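Local coordinates for HAT1-interacting factor 1 (Saccharomyces cerevisiae, PDB 4NQ0), which chaperones histones H3 and H4 as a component of the nuclear HAT-B acetyltransferase complex and takes part in chromatin assembly and telomere silencing, at residues L58-A68 with L209-R219. Residues are numbered along the deposited sequence; the frame is centred on the assembly and turned at random.
Sequences LPDPELFTIFA and LLAQALMLLGR
Helix 61-77 packs antiparallel against helix 202-218, which lies in the predicted TPR 1; the axes of 61-68 and 209-218 come within 8.1 Å, and Phe64 is the knob pressed into the hole formed by Leu209, Gln212, Ala213 and Leu216. With CG anti to its own carbonyl carbon (chi1 -71°), the ring reaches between two leucines: Phe64 CD1 lies 3.6 Å from Leu209 CD2, and Phe64 CE2 lies 3.5 Å from Leu216 CD1. Phe64 CE1 comes 3.4 Å from Gln212 OE1, which accepts a hydrogen bond from the backbone N of Arg190. Losing this ring to an alanine here would probably open a gap between Leu209 and Leu216, leaving both without the ring they pack on. One turn on, Leu209 CD1 sits over a face of the Phe67 ring, a CH-pi contact 3.8 Å from the centroid. Where the backbones come close, Thr65 CG2 meets Ala213 CB at a tight 3.4 Å. Toward the start of helix 61-77, Pro61 CG rests 3.9 Å from Leu217 CD2. No hydrogen bond crosses between the segments; apolar side chains dominate the seam, an antiparallel helix pair with one knob-into-hole contact, as in the helical hairpins stacked in TPR proteins.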
ATOM      1  N   LEU A  58      14.823 -14.458   8.804  1.00 43.19           N
ATOM      2  CA  LEU A  58      14.117 -13.395   8.101  1.00 41.30           C
ATOM      3  C   LEU A  58      13.402 -12.502   9.098  1.00 39.49           C
ATOM      4  O   LEU A  58      12.650 -12.994   9.927  1.00 39.46           O
ATOM      5  CB  LEU A  58      13.116 -13.988   7.111  1.00 41.82           C
ATOM      6  CG  LEU A  58      13.582 -14.153   5.658  1.00 42.62           C
ATOM      7  CD1 LEU A  58      15.103 -14.224   5.546  1.00 42.84           C
ATOM      8  CD2 LEU A  58      12.916 -15.380   5.026  1.00 42.90           C
ATOM      9  N   PRO A  59      13.620 -11.179   9.014  1.00 37.38           N
ATOM     10  CA  PRO A  59      12.973 -10.287   9.956  1.00 35.92           C
ATOM     11  C   PRO A  59      11.478 -10.171   9.699  1.00 34.73           C
ATOM     12  O   PRO A  59      11.003 -10.491   8.605  1.00 34.50           O
ATOM     13  CB  PRO A  59      13.665  -8.953   9.706  1.00 35.37           C
ATOM     14  CG  PRO A  59      14.080  -9.007   8.343  1.00 36.55           C
ATOM     15  CD  PRO A  59      14.416 -10.433   8.032  1.00 37.13           C
ATOM     16  N   ASP A  60      10.756  -9.734  10.721  1.00 33.25           N
ATOM     17  CA  ASP A  60       9.313  -9.566  10.650  1.00 32.48           C
ATOM     18  C   ASP A  60       9.020  -8.428   9.675  1.00 30.99           C
ATOM     19  O   ASP A  60       9.571  -7.348   9.823  1.00 29.97           O
ATOM     20  CB  ASP A  60       8.786  -9.242  12.051  1.00 32.77           C
ATOM     21  CG  ASP A  60       7.264  -9.268  12.142  1.00 34.30           C
ATOM     22  OD1 ASP A  60       6.589  -8.820  11.194  1.00 35.49           O
ATOM     23  OD2 ASP A  60       6.742  -9.742  13.184  1.00 37.48           O
ATOM     24  N   PRO A  61       8.170  -8.671   8.660  1.00 30.25           N
ATOM     25  CA  PRO A  61       7.825  -7.587   7.723  1.00 29.42           C
ATOM     26  C   PRO A  61       7.219  -6.352   8.403  1.00 29.57           C
ATOM     27  O   PRO A  61       7.335  -5.244   7.875  1.00 28.49           O
ATOM     28  CB  PRO A  61       6.814  -8.230   6.769  1.00 29.65           C
ATOM     29  CG  PRO A  61       6.510  -9.593   7.331  1.00 30.04           C
ATOM     30  CD  PRO A  61       7.544  -9.957   8.303  1.00 30.31           C
ATOM     31  N   GLU A  62       6.572  -6.534   9.555  1.00 29.88           N
ATOM     32  CA  GLU A  62       6.060  -5.394  10.324  1.00 30.56           C
ATOM     33  C   GLU A  62       7.129  -4.387  10.736  1.00 29.70           C
ATOM     34  O   GLU A  62       6.826  -3.212  10.886  1.00 29.78           O
ATOM     35  CB  GLU A  62       5.345  -5.868  11.579  1.00 32.27           C
ATOM     36  CG  GLU A  62       4.118  -6.685  11.331  1.00 35.32           C
ATOM     37  CD  GLU A  62       2.873  -5.880  11.542  1.00 41.19           C
ATOM     38  OE1 GLU A  62       2.281  -6.009  12.639  1.00 45.48           O
ATOM     39  OE2 GLU A  62       2.508  -5.093  10.628  1.00 44.75           O
ATOM     40  N   LEU A  63       8.372  -4.835  10.936  1.00 29.22           N
ATOM     41  CA  LEU A  63       9.462  -3.909  11.223  1.00 28.36           C
ATOM     42  C   LEU A  63       9.637  -2.917  10.078  1.00 28.33           C
ATOM     43  O   LEU A  63       9.888  -1.737  10.306  1.00 28.06           O
ATOM     44  CB  LEU A  63      10.779  -4.645  11.480  1.00 28.38           C
ATOM     45  CG  LEU A  63      10.848  -5.425  12.803  1.00 27.77           C
ATOM     46  CD1 LEU A  63      11.998  -6.395  12.784  1.00 27.38           C
ATOM     47  CD2 LEU A  63      10.957  -4.491  13.997  1.00 25.16           C
ATOM     48  N   PHE A  64       9.485  -3.401   8.851  1.00 27.87           N
ATOM     49  CA  PHE A  64       9.606  -2.553   7.671  1.00 27.94           C
ATOM     50  C   PHE A  64       8.378  -1.672   7.479  1.00 27.89           C
ATOM     51  O   PHE A  64       8.497  -0.469   7.208  1.00 27.66           O
ATOM     52  CB  PHE A  64       9.887  -3.428   6.441  1.00 28.13           C
ATOM     53  CG  PHE A  64      11.268  -4.030   6.438  1.00 27.71           C
ATOM     54  CD1 PHE A  64      12.316  -3.384   5.795  1.00 28.89           C
ATOM     55  CD2 PHE A  64      11.526  -5.230   7.094  1.00 27.86           C
ATOM     56  CE1 PHE A  64      13.600  -3.930   5.792  1.00 28.30           C
ATOM     57  CE2 PHE A  64      12.804  -5.772   7.100  1.00 27.92           C
ATOM     58  CZ  PHE A  64      13.837  -5.129   6.448  1.00 27.46           C
ATOM     59  N   THR A  65       7.192  -2.243   7.677  1.00 28.11           N
ATOM     60  CA  THR A  65       5.950  -1.484   7.443  1.00 28.40           C
ATOM     61  C   THR A  65       5.710  -0.397   8.490  1.00 28.65           C
ATOM     62  O   THR A  65       5.342   0.735   8.147  1.00 28.57           O
ATOM     63  CB  THR A  65       4.726  -2.404   7.324  1.00 28.67           C
ATOM     64  OG1 THR A  65       4.486  -3.067   8.572  1.00 29.88           O
ATOM     65  CG2 THR A  65       4.961  -3.440   6.230  1.00 27.29           C
ATOM     66  N   ILE A  66       5.954  -0.720   9.755  1.00 28.98           N
ATOM     67  CA  ILE A  66       5.906   0.285  10.822  1.00 29.56           C
ATOM     68  C   ILE A  66       6.960   1.371  10.595  1.00 29.53           C
ATOM     69  O   ILE A  66       6.657   2.566  10.688  1.00 29.74           O
ATOM     70  CB  ILE A  66       6.078  -0.360  12.218  1.00 30.29           C
ATOM     71  CG1 ILE A  66       4.890  -1.286  12.516  1.00 30.62           C
ATOM     72  CG2 ILE A  66       6.183   0.709  13.299  1.00 30.92           C
ATOM     73  CD1 ILE A  66       5.151  -2.267  13.609  1.00 31.46           C
ATOM     74  N   PHE A  67       8.187   0.956  10.267  1.00 29.55           N
ATOM     75  CA  PHE A  67       9.285   1.889   9.990  1.00 29.80           C
ATOM     76  C   PHE A  67       8.862   2.844   8.864  1.00 30.41           C
ATOM     77  O   PHE A  67       9.033   4.063   8.968  1.00 31.09           O
ATOM     78  CB  PHE A  67      10.545   1.091   9.598  1.00 29.42           C
ATOM     79  CG  PHE A  67      11.872   1.850   9.681  1.00 28.75           C
ATOM     80  CD1 PHE A  67      11.952   3.235   9.829  1.00 29.24           C
ATOM     81  CD2 PHE A  67      13.058   1.140   9.544  1.00 26.86           C
ATOM     82  CE1 PHE A  67      13.193   3.871   9.865  1.00 28.77           C
ATOM     83  CE2 PHE A  67      14.295   1.769   9.583  1.00 27.78           C
ATOM     84  CZ  PHE A  67      14.361   3.133   9.746  1.00 28.81           C
ATOM     85  N   ALA A  68       8.291   2.292   7.796  1.00 30.58           N
ATOM     86  CA  ALA A  68       7.877   3.094   6.650  1.00 31.20           C
ATOM     87  C   ALA A  68       6.788   4.097   7.028  1.00 32.39           C
ATOM     88  O   ALA A  68       6.882   5.271   6.691  1.00 32.36           O
ATOM     89  CB  ALA A  68       7.401   2.200   5.523  1.00 30.62           C
ATOM     90  N   LEU A 209      11.533   0.860   2.111  1.00 27.04           N
ATOM     91  CA  LEU A 209      11.208  -0.011   3.238  1.00 26.24           C
ATOM     92  C   LEU A 209       9.994  -0.877   2.933  1.00 25.97           C
ATOM     93  O   LEU A 209       9.958  -2.045   3.307  1.00 26.07           O
ATOM     94  CB  LEU A 209      10.980   0.800   4.517  1.00 26.25           C
ATOM     95  CG  LEU A 209      12.272   1.311   5.176  1.00 25.54           C
ATOM     96  CD1 LEU A 209      11.995   2.512   6.040  1.00 23.16           C
ATOM     97  CD2 LEU A 209      12.922   0.181   5.981  1.00 23.02           C
ATOM     98  N   LEU A 210       9.002  -0.306   2.258  1.00 26.26           N
ATOM     99  CA  LEU A 210       7.831  -1.083   1.840  1.00 26.18           C
ATOM    100  C   LEU A 210       8.170  -2.096   0.739  1.00 26.75           C
ATOM    101  O   LEU A 210       7.622  -3.212   0.742  1.00 26.26           O
ATOM    102  CB  LEU A 210       6.685  -0.164   1.421  1.00 26.10           C
ATOM    103  CG  LEU A 210       6.044   0.624   2.554  1.00 26.56           C
ATOM    104  CD1 LEU A 210       5.185   1.774   2.024  1.00 28.53           C
ATOM    105  CD2 LEU A 210       5.215  -0.305   3.453  1.00 28.70           C
ATOM    106  N   ALA A 211       9.085  -1.742  -0.179  1.00 26.89           N
ATOM    107  CA  ALA A 211       9.531  -2.705  -1.198  1.00 27.34           C
ATOM    108  C   ALA A 211      10.046  -3.960  -0.507  1.00 27.40           C
ATOM    109  O   ALA A 211       9.776  -5.080  -0.936  1.00 27.52           O
ATOM    110  CB  ALA A 211      10.618  -2.108  -2.129  1.00 27.31           C
ATOM    111  N   GLN A 212      10.760  -3.765   0.595  1.00 27.44           N
ATOM    112  CA  GLN A 212      11.257  -4.884   1.380  1.00 27.19           C
ATOM    113  C   GLN A 212      10.161  -5.606   2.169  1.00 27.26           C
ATOM    114  O   GLN A 212      10.239  -6.814   2.358  1.00 27.22           O
ATOM    115  CB  GLN A 212      12.389  -4.416   2.297  1.00 27.42           C
ATOM    116  CG  GLN A 212      13.607  -3.911   1.502  1.00 27.67           C
ATOM    117  CD  GLN A 212      14.629  -3.239   2.373  1.00 27.57           C
ATOM    118  OE1 GLN A 212      15.454  -3.907   2.990  1.00 27.40           O
ATOM    119  NE2 GLN A 212      14.598  -1.902   2.422  1.00 27.01           N
ATOM    120  N   ALA A 213       9.148  -4.887   2.639  1.00 27.22           N
ATOM    121  CA  ALA A 213       7.970  -5.561   3.218  1.00 27.77           C
ATOM    122  C   ALA A 213       7.331  -6.523   2.209  1.00 28.33           C
ATOM    123  O   ALA A 213       6.995  -7.669   2.556  1.00 28.19           O
ATOM    124  CB  ALA A 213       6.948  -4.556   3.712  1.00 27.04           C
ATOM    125  N   LEU A 214       7.187  -6.056   0.969  1.00 28.68           N
ATOM    126  CA  LEU A 214       6.615  -6.855  -0.111  1.00 29.94           C
ATOM    127  C   LEU A 214       7.451  -8.088  -0.342  1.00 30.56           C
ATOM    128  O   LEU A 214       6.934  -9.186  -0.471  1.00 30.77           O
ATOM    129  CB  LEU A 214       6.588  -6.077  -1.430  1.00 30.12           C
ATOM    130  CG  LEU A 214       5.483  -5.069  -1.686  1.00 31.89           C
ATOM    131  CD1 LEU A 214       5.778  -4.360  -3.005  1.00 33.27           C
ATOM    132  CD2 LEU A 214       4.108  -5.742  -1.721  1.00 32.91           C
ATOM    133  N   MET A 215       8.753  -7.867  -0.445  1.00 31.03           N
ATOM    134  CA  MET A 215       9.724  -8.938  -0.622  1.00 32.51           C
ATOM    135  C   MET A 215       9.497 -10.032   0.416  1.00 32.79           C
ATOM    136  O   MET A 215       9.428 -11.211   0.077  1.00 33.83           O
ATOM    137  CB  MET A 215      11.133  -8.332  -0.523  1.00 32.66           C
ATOM    138  CG  MET A 215      12.305  -9.269  -0.333  1.00 34.63           C
ATOM    139  SD  MET A 215      13.772  -8.307   0.156  1.00 39.08           S
ATOM    140  CE  MET A 215      13.886  -7.108  -1.180  1.00 33.13           C
ATOM    141  N   LEU A 216       9.363  -9.632   1.675  1.00 32.56           N
ATOM    142  CA  LEU A 216       9.223 -10.583   2.782  1.00 32.91           C
ATOM    143  C   LEU A 216       7.856 -11.290   2.771  1.00 33.69           C
ATOM    144  O   LEU A 216       7.782 -12.520   2.881  1.00 34.02           O
ATOM    145  CB  LEU A 216       9.469  -9.868   4.116  1.00 32.26           C
ATOM    146  CG  LEU A 216      10.918  -9.407   4.323  1.00 31.96           C
ATOM    147  CD1 LEU A 216      11.052  -8.371   5.436  1.00 29.69           C
ATOM    148  CD2 LEU A 216      11.823 -10.615   4.593  1.00 31.27           C
ATOM    149  N   LEU A 217       6.788 -10.512   2.625  1.00 33.30           N
ATOM    150  CA  LEU A 217       5.428 -11.049   2.558  1.00 34.18           C
ATOM    151  C   LEU A 217       5.223 -11.969   1.350  1.00 35.87           C
ATOM    152  O   LEU A 217       4.552 -12.993   1.454  1.00 35.59           O
ATOM    153  CB  LEU A 217       4.405  -9.904   2.508  1.00 33.07           C
ATOM    154  CG  LEU A 217       4.255  -9.056   3.773  1.00 31.38           C
ATOM    155  CD1 LEU A 217       3.524  -7.754   3.473  1.00 31.12           C
ATOM    156  CD2 LEU A 217       3.525  -9.838   4.860  1.00 29.75           C
ATOM    157  N   GLY A 218       5.818 -11.602   0.217  1.00 37.37           N
ATOM    158  CA  GLY A 218       5.670 -12.350  -1.032  1.00 39.69           C
ATOM    159  C   GLY A 218       6.627 -13.521  -1.245  1.00 42.17           C
ATOM    160  O   GLY A 218       6.463 -14.295  -2.190  1.00 42.15           O
ATOM    161  N   ARG A 219       7.634 -13.643  -0.381  1.00 44.49           N
ATOM    162  CA  ARG A 219       8.559 -14.780  -0.403  1.00 47.15           C
ATOM    163  C   ARG A 219       7.793 -16.093  -0.621  1.00 49.27           C
ATOM    164  O   ARG A 219       6.884 -16.413   0.150  1.00 49.38           O
ATOM    165  CB  ARG A 219       9.327 -14.846   0.918  1.00 47.36           C
ATOM    166  CG  ARG A 219      10.424 -15.904   0.989  1.00 50.29           C
ATOM    167  CD  ARG A 219      10.914 -16.067   2.426  1.00 52.95           C
ATOM    168  NE  ARG A 219      11.708 -17.286   2.630  1.00 56.21           N
ATOM    169  CZ  ARG A 219      11.223 -18.472   3.010  1.00 58.21           C
ATOM    170  NH1 ARG A 219      12.052 -19.500   3.168  1.00 59.73           N
ATOM    171  NH2 ARG A 219       9.919 -18.645   3.233  1.00 59.14           N
TER